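Local structure of aryl acylamidase (bacterium CSBL00001, 4YJ6) at residues L262-R267 with D467-A472; W322-A327 with M357-A362. The protein probably hydrolyses the amide bond of aryl acylamides, as a member of the amidase signature enzyme family. One frame throughout, in Å; residues are numbered along the deposited sequence.

Contact 1: residues L262-R267 with D467-A472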
ATOM      1  N   LEU A 262     -13.001   4.760 -15.604  1.00 13.59           N
ATOM      2  CA  LEU A 262     -12.439   6.101 -15.368  1.00 11.85           C
ATOM      3  C   LEU A 262     -13.421   7.219 -15.714  1.00 14.98           C
ATOM      4  O   LEU A 262     -13.492   8.206 -14.996  1.00 15.35           O
ATOM      5  CB  LEU A 262     -11.150   6.343 -16.169  1.00 14.25           C
ATOM      6  CG  LEU A 262      -9.981   5.441 -15.740  1.00 12.71           C
ATOM      7  CD1 LEU A 262      -8.864   5.474 -16.791  1.00 15.54           C
ATOM      8  CD2 LEU A 262      -9.491   5.784 -14.319  1.00 12.19           C
ATOM      9  N   ALA A 263     -14.181   7.057 -16.785  1.00 16.06           N
ATOM     10  CA  ALA A 263     -15.093   8.126 -17.221  1.00 17.25           C
ATOM     11  C   ALA A 263     -16.534   7.947 -16.765  1.00 19.02           C
ATOM     12  O   ALA A 263     -17.427   8.693 -17.193  1.00 22.20           O
ATOM     13  CB  ALA A 263     -15.056   8.245 -18.757  1.00 18.21           C
ATOM     14  N   GLN A 264     -16.788   6.981 -15.897  1.00 15.62           N
ATOM     15  CA  GLN A 264     -18.143   6.589 -15.581  1.00 18.27           C
ATOM     16  C   GLN A 264     -18.907   7.630 -14.745  1.00 21.14           C
ATOM     17  O   GLN A 264     -20.123   7.751 -14.874  1.00 20.70           O
ATOM     18  CB  GLN A 264     -18.062   5.303 -14.798  1.00 23.19           C
ATOM     19  CG  GLN A 264     -19.355   4.667 -14.547  1.00 27.78           C
ATOM     20  CD  GLN A 264     -19.142   3.226 -14.169  1.00 35.60           C
ATOM     21  OE1 GLN A 264     -19.572   2.797 -13.102  1.00 41.53           O
ATOM     22  NE2 GLN A 264     -18.445   2.459 -15.039  1.00 40.01           N
ATOM     23  N   GLY A 265     -18.202   8.337 -13.866  1.00 17.37           N
ATOM     24  CA  GLY A 265     -18.842   9.294 -12.965  1.00 19.75           C
ATOM     25  C   GLY A 265     -19.578   8.605 -11.814  1.00 20.16           C
ATOM     26  O   GLY A 265     -19.497   7.382 -11.644  1.00 18.99           O
ATOM     27  N   VAL A 266     -20.298   9.385 -10.997  1.00 15.89           N
ATOM     28  CA  VAL A 266     -20.969   8.831  -9.814  1.00 16.30           C
ATOM     29  C   VAL A 266     -22.417   9.345  -9.737  1.00 21.21           C
ATOM     30  O   VAL A 266     -23.048   9.286  -8.691  1.00 18.72           O
ATOM     31  CB  VAL A 266     -20.249   9.229  -8.504  1.00 17.49           C
ATOM     32  CG1 VAL A 266     -18.819   8.621  -8.478  1.00 17.63           C
ATOM     33  CG2 VAL A 266     -20.161  10.739  -8.394  1.00 18.50           C
ATOM     34  N   ARG A 267     -22.940   9.824 -10.856  1.00 21.82           N
ATOM     35  CA  ARG A 267     -24.291  10.381 -10.852  1.00 22.09           C
ATOM     36  C   ARG A 267     -25.282   9.320 -10.394  1.00 20.70           C
ATOM     37  O   ARG A 267     -25.295   8.203 -10.934  1.00 20.97           O
ATOM     38  CB  ARG A 267     -24.681  10.811 -12.261  1.00 27.99           C
ATOM     39  CG  ARG A 267     -24.317  12.207 -12.595  1.00 35.25           C
ATOM     40  CD  ARG A 267     -25.531  12.940 -13.248  1.00 38.28           C
ATOM     41  NE  ARG A 267     -25.937  14.083 -12.440  1.00 41.76           N
ATOM     42  CZ  ARG A 267     -25.197  15.177 -12.281  1.00 40.43           C
ATOM     43  NH1 ARG A 267     -24.016  15.277 -12.883  1.00 41.50           N
ATOM     44  NH2 ARG A 267     -25.641  16.172 -11.516  1.00 43.30           N
ATOM     45  N   ASP A 467     -14.528  -3.253  -7.401  1.00  9.74           N
ATOM     46  CA  ASP A 467     -13.329  -2.485  -7.701  1.00  9.24           C
ATOM     47  C   ASP A 467     -13.593  -1.366  -8.701  1.00 10.75           C
ATOM     48  O   ASP A 467     -13.045  -0.268  -8.562  1.00 10.31           O
ATOM     49  CB  ASP A 467     -12.262  -3.393  -8.316  1.00  8.77           C
ATOM     50  CG  ASP A 467     -11.879  -4.552  -7.411  1.00 10.75           C
ATOM     51  OD1 ASP A 467     -12.742  -5.429  -7.223  1.00 10.07           O
ATOM     52  OD2 ASP A 467     -10.751  -4.533  -6.868  1.00 10.93           O
ATOM     53  N   LEU A 468     -14.415  -1.627  -9.714  1.00  9.40           N
ATOM     54  CA  LEU A 468     -14.599  -0.586 -10.743  1.00 12.14           C
ATOM     55  C   LEU A 468     -15.382   0.606 -10.144  1.00 10.87           C
ATOM     56  O   LEU A 468     -15.149   1.737 -10.530  1.00 11.44           O
ATOM     57  CB  LEU A 468     -15.366  -1.138 -11.961  1.00 11.65           C
ATOM     58  CG  LEU A 468     -14.607  -2.223 -12.744  1.00 17.77           C
ATOM     59  CD1 LEU A 468     -15.253  -2.543 -14.102  1.00 19.69           C
ATOM     60  CD2 LEU A 468     -13.218  -1.816 -12.948  1.00 17.13           C
ATOM     61  N   ASP A 469     -16.274   0.362  -9.184  1.00 10.46           N
ATOM     62  CA  ASP A 469     -17.002   1.478  -8.542  1.00 12.58           C
ATOM     63  C   ASP A 469     -15.997   2.365  -7.803  1.00 13.49           C
ATOM     64  O   ASP A 469     -16.142   3.592  -7.746  1.00 11.88           O
ATOM     65  CB  ASP A 469     -18.018   0.962  -7.509  1.00 12.59           C
ATOM     66  CG  ASP A 469     -19.302   0.405  -8.129  1.00 17.98           C
ATOM     67  OD1 ASP A 469     -19.542   0.613  -9.341  1.00 17.64           O
ATOM     68  OD2 ASP A 469     -20.093  -0.225  -7.370  1.00 15.17           O
ATOM     69  N   VAL A 470     -15.002   1.743  -7.182  1.00 10.72           N
ATOM     70  CA  VAL A 470     -13.971   2.498  -6.450  1.00 10.55           C
ATOM     71  C   VAL A 470     -13.164   3.329  -7.450  1.00 11.02           C
ATOM     72  O   VAL A 470     -12.904   4.507  -7.201  1.00 11.36           O
ATOM     73  CB  VAL A 470     -13.046   1.590  -5.643  1.00 11.26           C
ATOM     74  CG1 VAL A 470     -11.922   2.406  -4.946  1.00 10.47           C
ATOM     75  CG2 VAL A 470     -13.861   0.822  -4.586  1.00 12.08           C
ATOM     76  N   ILE A 471     -12.762   2.723  -8.561  1.00 10.70           N
ATOM     77  CA  ILE A 471     -12.039   3.466  -9.603  1.00 10.13           C
ATOM     78  C   ILE A 471     -12.926   4.640 -10.086  1.00 12.33           C
ATOM     79  O   ILE A 471     -12.455   5.755 -10.215  1.00 10.39           O
ATOM     80  CB  ILE A 471     -11.686   2.575 -10.807  1.00 10.94           C
ATOM     81  CG1 ILE A 471     -10.620   1.521 -10.430  1.00  8.80           C
ATOM     82  CG2 ILE A 471     -11.195   3.411 -11.972  1.00 10.48           C
ATOM     83  CD1 ILE A 471      -9.219   2.103 -10.137  1.00 12.15           C
ATOM     84  N   ALA A 472     -14.199   4.374 -10.368  1.00 11.15           N
ATOM     85  CA  ALA A 472     -15.076   5.419 -10.940  1.00 13.36           C
ATOM     86  C   ALA A 472     -15.173   6.610  -9.976  1.00 13.50           C
ATOM     87  O   ALA A 472     -15.019   7.794 -10.369  1.00 13.03           O
ATOM     88  CB  ALA A 472     -16.455   4.866 -11.210  1.00 14.18           C
TER
HETATM   89  O   HOH W   1     -15.442   8.469 -13.019  1.00 13.21           O
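The loop residue Leu262 passes close to Ala472 of helix 467-480, with their CA atoms 5.2 Å apart. No direct hydrogen bond joins the two segments. A water bridges the backbones instead. It accepts from Gly265 N at 2.9 Å and donates to Leu262 O at 2.8 Å and to Ala472 O at 2.8 Å. Gly265 has a positive phi of 76°, which favours glycine at this turn of the loop.

The side chains add van der Waals packing, partly against backbone oxygens. The CB of Leu262 points away from the helix, but with CG anti to the carbonyl carbon (chi1 -66°) the chain leads back, and CD2 meets Ile471 CG2 at 3.7 Å. Ala472 CB touches two loop groups, Gln264 CB and Gly265 O, each at 4.0 Å. Val266 CG1 approaches Ala472 O more loosely, at 4.3 Å.

Leu262 O also takes a hydrogen bond from Arg479, farther along helix 467-480. Val266 packs on Ala473 and Ala476 of that same helix. Leu262 and Ile471 both touch Val231 of helix 231-241, and Ile471 reaches Tyr198 and Phe200 of strand 198-201. The contact thus lays the loop before strand 270-273 across helix 467-480.

Contact 2: residues W322-A327 with M357-A362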
ATOM      1  N   TRP A 322      -6.485  -7.633  15.474  1.00 12.01           N
ATOM      2  CA  TRP A 322      -5.611  -7.537  14.270  1.00 12.15           C
ATOM      3  C   TRP A 322      -4.175  -7.927  14.565  1.00 11.39           C
ATOM      4  O   TRP A 322      -3.567  -8.733  13.837  1.00 11.03           O
ATOM      5  CB  TRP A 322      -5.629  -6.108  13.721  1.00 10.75           C
ATOM      6  CG  TRP A 322      -4.840  -5.988  12.399  1.00 11.36           C
ATOM      7  CD1 TRP A 322      -5.327  -6.190  11.123  1.00 12.60           C
ATOM      8  CD2 TRP A 322      -3.467  -5.627  12.245  1.00 12.11           C
ATOM      9  NE1 TRP A 322      -4.332  -5.993  10.209  1.00 10.75           N
ATOM     10  CE2 TRP A 322      -3.180  -5.643  10.866  1.00 11.18           C
ATOM     11  CE3 TRP A 322      -2.433  -5.323  13.149  1.00 11.99           C
ATOM     12  CZ2 TRP A 322      -1.916  -5.351  10.365  1.00 12.44           C
ATOM     13  CZ3 TRP A 322      -1.184  -5.036  12.667  1.00 14.90           C
ATOM     14  CH2 TRP A 322      -0.920  -5.055  11.272  1.00 13.37           C
ATOM     15  N   CYS A 323      -3.627  -7.405  15.662  1.00 11.53           N
ATOM     16  CA  CYS A 323      -2.250  -7.735  16.021  1.00 11.81           C
ATOM     17  C   CYS A 323      -2.066  -9.214  16.262  1.00 12.17           C
ATOM     18  O   CYS A 323      -1.063  -9.793  15.837  1.00 12.09           O
ATOM     19  CB  CYS A 323      -1.810  -6.948  17.273  1.00 12.63           C
ATOM     20  SG  CYS A 323      -1.544  -5.174  16.962  1.00 13.10           S
ATOM     21  N   ARG A 324      -3.008  -9.851  16.960  1.00 12.53           N
ATOM     22  CA  ARG A 324      -2.880 -11.282  17.161  1.00 12.93           C
ATOM     23  C   ARG A 324      -2.979 -12.053  15.837  1.00 13.44           C
ATOM     24  O   ARG A 324      -2.239 -13.011  15.617  1.00 13.89           O
ATOM     25  CB  ARG A 324      -3.955 -11.786  18.138  1.00 13.64           C
ATOM     26  CG  ARG A 324      -3.651 -11.427  19.614  1.00 14.42           C
ATOM     27  CD  ARG A 324      -4.635 -12.124  20.557  1.00 16.03           C
ATOM     28  NE  ARG A 324      -5.995 -11.611  20.362  1.00 14.74           N
ATOM     29  CZ  ARG A 324      -6.545 -10.598  21.024  1.00 16.32           C
ATOM     30  NH1 ARG A 324      -5.875  -9.932  21.995  1.00 15.80           N
ATOM     31  NH2 ARG A 324      -7.780 -10.224  20.713  1.00 13.02           N
HETATM   32  N   MSE A 325      -3.916 -11.662  14.965  1.00 13.29           N
HETATM   33  CA  MSE A 325      -4.053 -12.359  13.684  1.00 15.50           C
HETATM   34  C   MSE A 325      -2.814 -12.262  12.805  1.00 15.26           C
HETATM   35  O   MSE A 325      -2.440 -13.245  12.168  1.00 15.57           O
HETATM   36  CB  MSE A 325      -5.276 -11.805  12.940  1.00 14.76           C
HETATM   37  CG  MSE A 325      -6.494 -12.262  13.612  1.00 15.26           C
HETATM   38 SE   MSE A 325      -7.931 -11.183  12.862  1.00 44.71          SE
HETATM   39  CE  MSE A 325      -7.887 -11.740  11.053  1.00 21.03           C
ATOM     40  N   ILE A 326      -2.174 -11.097  12.765  1.00 12.92           N
ATOM     41  CA  ILE A 326      -0.927 -10.928  12.003  1.00 14.05           C
ATOM     42  C   ILE A 326       0.234 -11.660  12.685  1.00 14.78           C
ATOM     43  O   ILE A 326       1.148 -12.211  12.048  1.00 13.63           O
ATOM     44  CB  ILE A 326      -0.565  -9.402  11.907  1.00 16.12           C
ATOM     45  CG1 ILE A 326      -1.581  -8.700  11.008  1.00 17.22           C
ATOM     46  CG2 ILE A 326       0.903  -9.204  11.387  1.00 18.97           C
ATOM     47  CD1 ILE A 326      -1.258  -8.844   9.494  1.00 17.61           C
ATOM     48  N   ALA A 327       0.206 -11.656  14.007  1.00 12.83           N
ATOM     49  CA  ALA A 327       1.311 -12.235  14.765  1.00 13.68           C
ATOM     50  C   ALA A 327       1.428 -13.753  14.546  1.00 14.59           C
ATOM     51  O   ALA A 327       2.517 -14.269  14.585  1.00 13.64           O
ATOM     52  CB  ALA A 327       1.133 -11.922  16.286  1.00 13.77           C
HETATM   53  N   MSE A 357       7.872  -8.040  19.504  1.00 14.62           N
HETATM   54  CA  MSE A 357       8.133  -9.231  20.304  1.00 18.20           C
HETATM   55  C   MSE A 357       7.022  -9.408  21.339  1.00 14.51           C
HETATM   56  O   MSE A 357       6.693 -10.520  21.726  1.00 16.14           O
HETATM   57  CB  MSE A 357       9.517  -9.145  20.978  1.00 18.89           C
HETATM   58  CG  MSE A 357       9.979 -10.436  21.613  1.00 22.79           C
HETATM   59 SE   MSE A 357      10.275 -11.860  20.254  1.00 48.06          SE
HETATM   60  CE  MSE A 357      11.997 -11.316  19.485  1.00 34.05           C
ATOM     61  N   LYS A 358       6.422  -8.314  21.798  1.00 15.87           N
ATOM     62  CA  LYS A 358       5.283  -8.446  22.710  1.00 16.58           C
ATOM     63  C   LYS A 358       4.207  -9.353  22.103  1.00 17.48           C
ATOM     64  O   LYS A 358       3.699 -10.265  22.758  1.00 17.45           O
ATOM     65  CB  LYS A 358       4.683  -7.075  22.996  1.00 16.59           C
ATOM     66  CG  LYS A 358       3.365  -7.126  23.769  1.00 17.84           C
ATOM     67  CD  LYS A 358       2.819  -5.712  23.947  1.00 21.97           C
ATOM     68  CE  LYS A 358       2.328  -5.129  22.621  1.00 22.72           C
ATOM     69  NZ  LYS A 358       1.407  -3.961  22.822  1.00 23.06           N
ATOM     70  N   TRP A 359       3.861  -9.093  20.843  1.00 15.33           N
ATOM     71  CA  TRP A 359       2.786  -9.868  20.192  1.00 14.50           C
ATOM     72  C   TRP A 359       3.270 -11.269  19.837  1.00 14.86           C
ATOM     73  O   TRP A 359       2.498 -12.242  19.908  1.00 15.41           O
ATOM     74  CB  TRP A 359       2.306  -9.127  18.941  1.00 15.19           C
ATOM     75  CG  TRP A 359       1.575  -7.885  19.294  1.00 15.39           C
ATOM     76  CD1 TRP A 359       1.984  -6.609  19.103  1.00 15.27           C
ATOM     77  CD2 TRP A 359       0.292  -7.810  19.932  1.00 16.00           C
ATOM     78  NE1 TRP A 359       1.018  -5.727  19.563  1.00 15.12           N
ATOM     79  CE2 TRP A 359      -0.018  -6.447  20.093  1.00 16.98           C
ATOM     80  CE3 TRP A 359      -0.613  -8.773  20.383  1.00 17.79           C
ATOM     81  CZ2 TRP A 359      -1.213  -6.012  20.686  1.00 16.54           C
ATOM     82  CZ3 TRP A 359      -1.794  -8.355  20.961  1.00 17.41           C
ATOM     83  CH2 TRP A 359      -2.084  -6.980  21.106  1.00 17.04           C
ATOM     84  N   ILE A 360       4.534 -11.368  19.430  1.00 14.28           N
ATOM     85  CA  ILE A 360       5.153 -12.664  19.177  1.00 16.68           C
ATOM     86  C   ILE A 360       5.015 -13.574  20.411  1.00 18.62           C
ATOM     87  O   ILE A 360       4.608 -14.729  20.298  1.00 16.48           O
ATOM     88  CB  ILE A 360       6.645 -12.495  18.790  1.00 16.99           C
ATOM     89  CG1 ILE A 360       6.762 -11.796  17.440  1.00 19.72           C
ATOM     90  CG2 ILE A 360       7.353 -13.848  18.760  1.00 17.16           C
ATOM     91  CD1 ILE A 360       5.881 -12.401  16.378  1.00 20.36           C
ATOM     92  N   ASP A 361       5.307 -13.042  21.592  1.00 18.58           N
ATOM     93  CA  ASP A 361       5.179 -13.840  22.801  1.00 17.35           C
ATOM     94  C   ASP A 361       3.707 -14.076  23.135  1.00 16.42           C
ATOM     95  O   ASP A 361       3.338 -15.142  23.618  1.00 20.65           O
ATOM     96  CB  ASP A 361       5.869 -13.142  23.979  1.00 21.23           C
ATOM     97  CG  ASP A 361       7.385 -13.133  23.861  1.00 25.36           C
ATOM     98  OD1 ASP A 361       7.972 -13.970  23.135  1.00 25.81           O
ATOM     99  OD2 ASP A 361       7.998 -12.276  24.528  1.00 23.96           O
ATOM    100  N   ALA A 362       2.867 -13.085  22.874  1.00 16.32           N
ATOM    101  CA  ALA A 362       1.470 -13.179  23.260  1.00 19.20           C
ATOM    102  C   ALA A 362       0.777 -14.335  22.522  1.00 19.28           C
ATOM    103  O   ALA A 362      -0.151 -14.965  23.067  1.00 19.36           O
ATOM    104  CB  ALA A 362       0.775 -11.862  22.969  1.00 17.37           C
TER
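Cys323 O accepts a hydrogen bond from Ala327 N at 2.9 Å. This turn of helix 315-339 sets both residues against Trp359 of helix 354-363. No hydrogen bond crosses between the segments. Their axes approach to 9.1 Å and cross at -75°.

Trp359 carries the contact. Its CG is anti to the carbonyl carbon (chi1 -70°), which lays the indole along the flank of helix 315-339. Cys323 CB sits over one face, 3.4 Å from the centroid of the six-membered ring and 13° off its normal, a CH-pi contact. Cys323 SG makes an oblique sulfur-aromatic contact, 4.0 Å from the centroid of the five-membered ring. Lys358 CE lies over the opposite face, toward the rim. Arg324 CG comes obliquely to Trp359 CZ3 at 3.8 Å. The Arg324 guanidinium, through NH2, makes a salt bridge with Asp374 of helix 368-389. Nearer the helix backbones, Ala327 CB packs on Trp359 CB at 4.0 Å. Ile360 CD1 reaches Ala327 O at 4.2 Å. Phe138, from a loop, also meets the indole.

With the Trp359 indole gone, as in an alanine here, Cys323 and the aliphatic part of Arg324 would probably lose their packing surface and a gap open between the helices. The contact rests on the indole face, a sulfur and aliphatic carbons; no charge pair crosses between the segments either, so it depends on close fit.

Overall arrangement
Contacts 1 and 2 lie far apart, and the chain's centre lies between them. Their centres are 38 Å apart and their nearest atoms about 18 Å, so they do not touch. Along the chain the order is 262-267, 322-327, 357-362 and 467-472, so both halves of contact 2 fall between the two halves of contact 1. Contact 1 lies beside the large mixed sheet, touching its strand 198-201. Contact 2 lies on helices 315-339 and 354-363. All four segments belong to the amidase family region. Within it, contact 1 brings together parts distant in sequence, and contact 2 joins two successive helices.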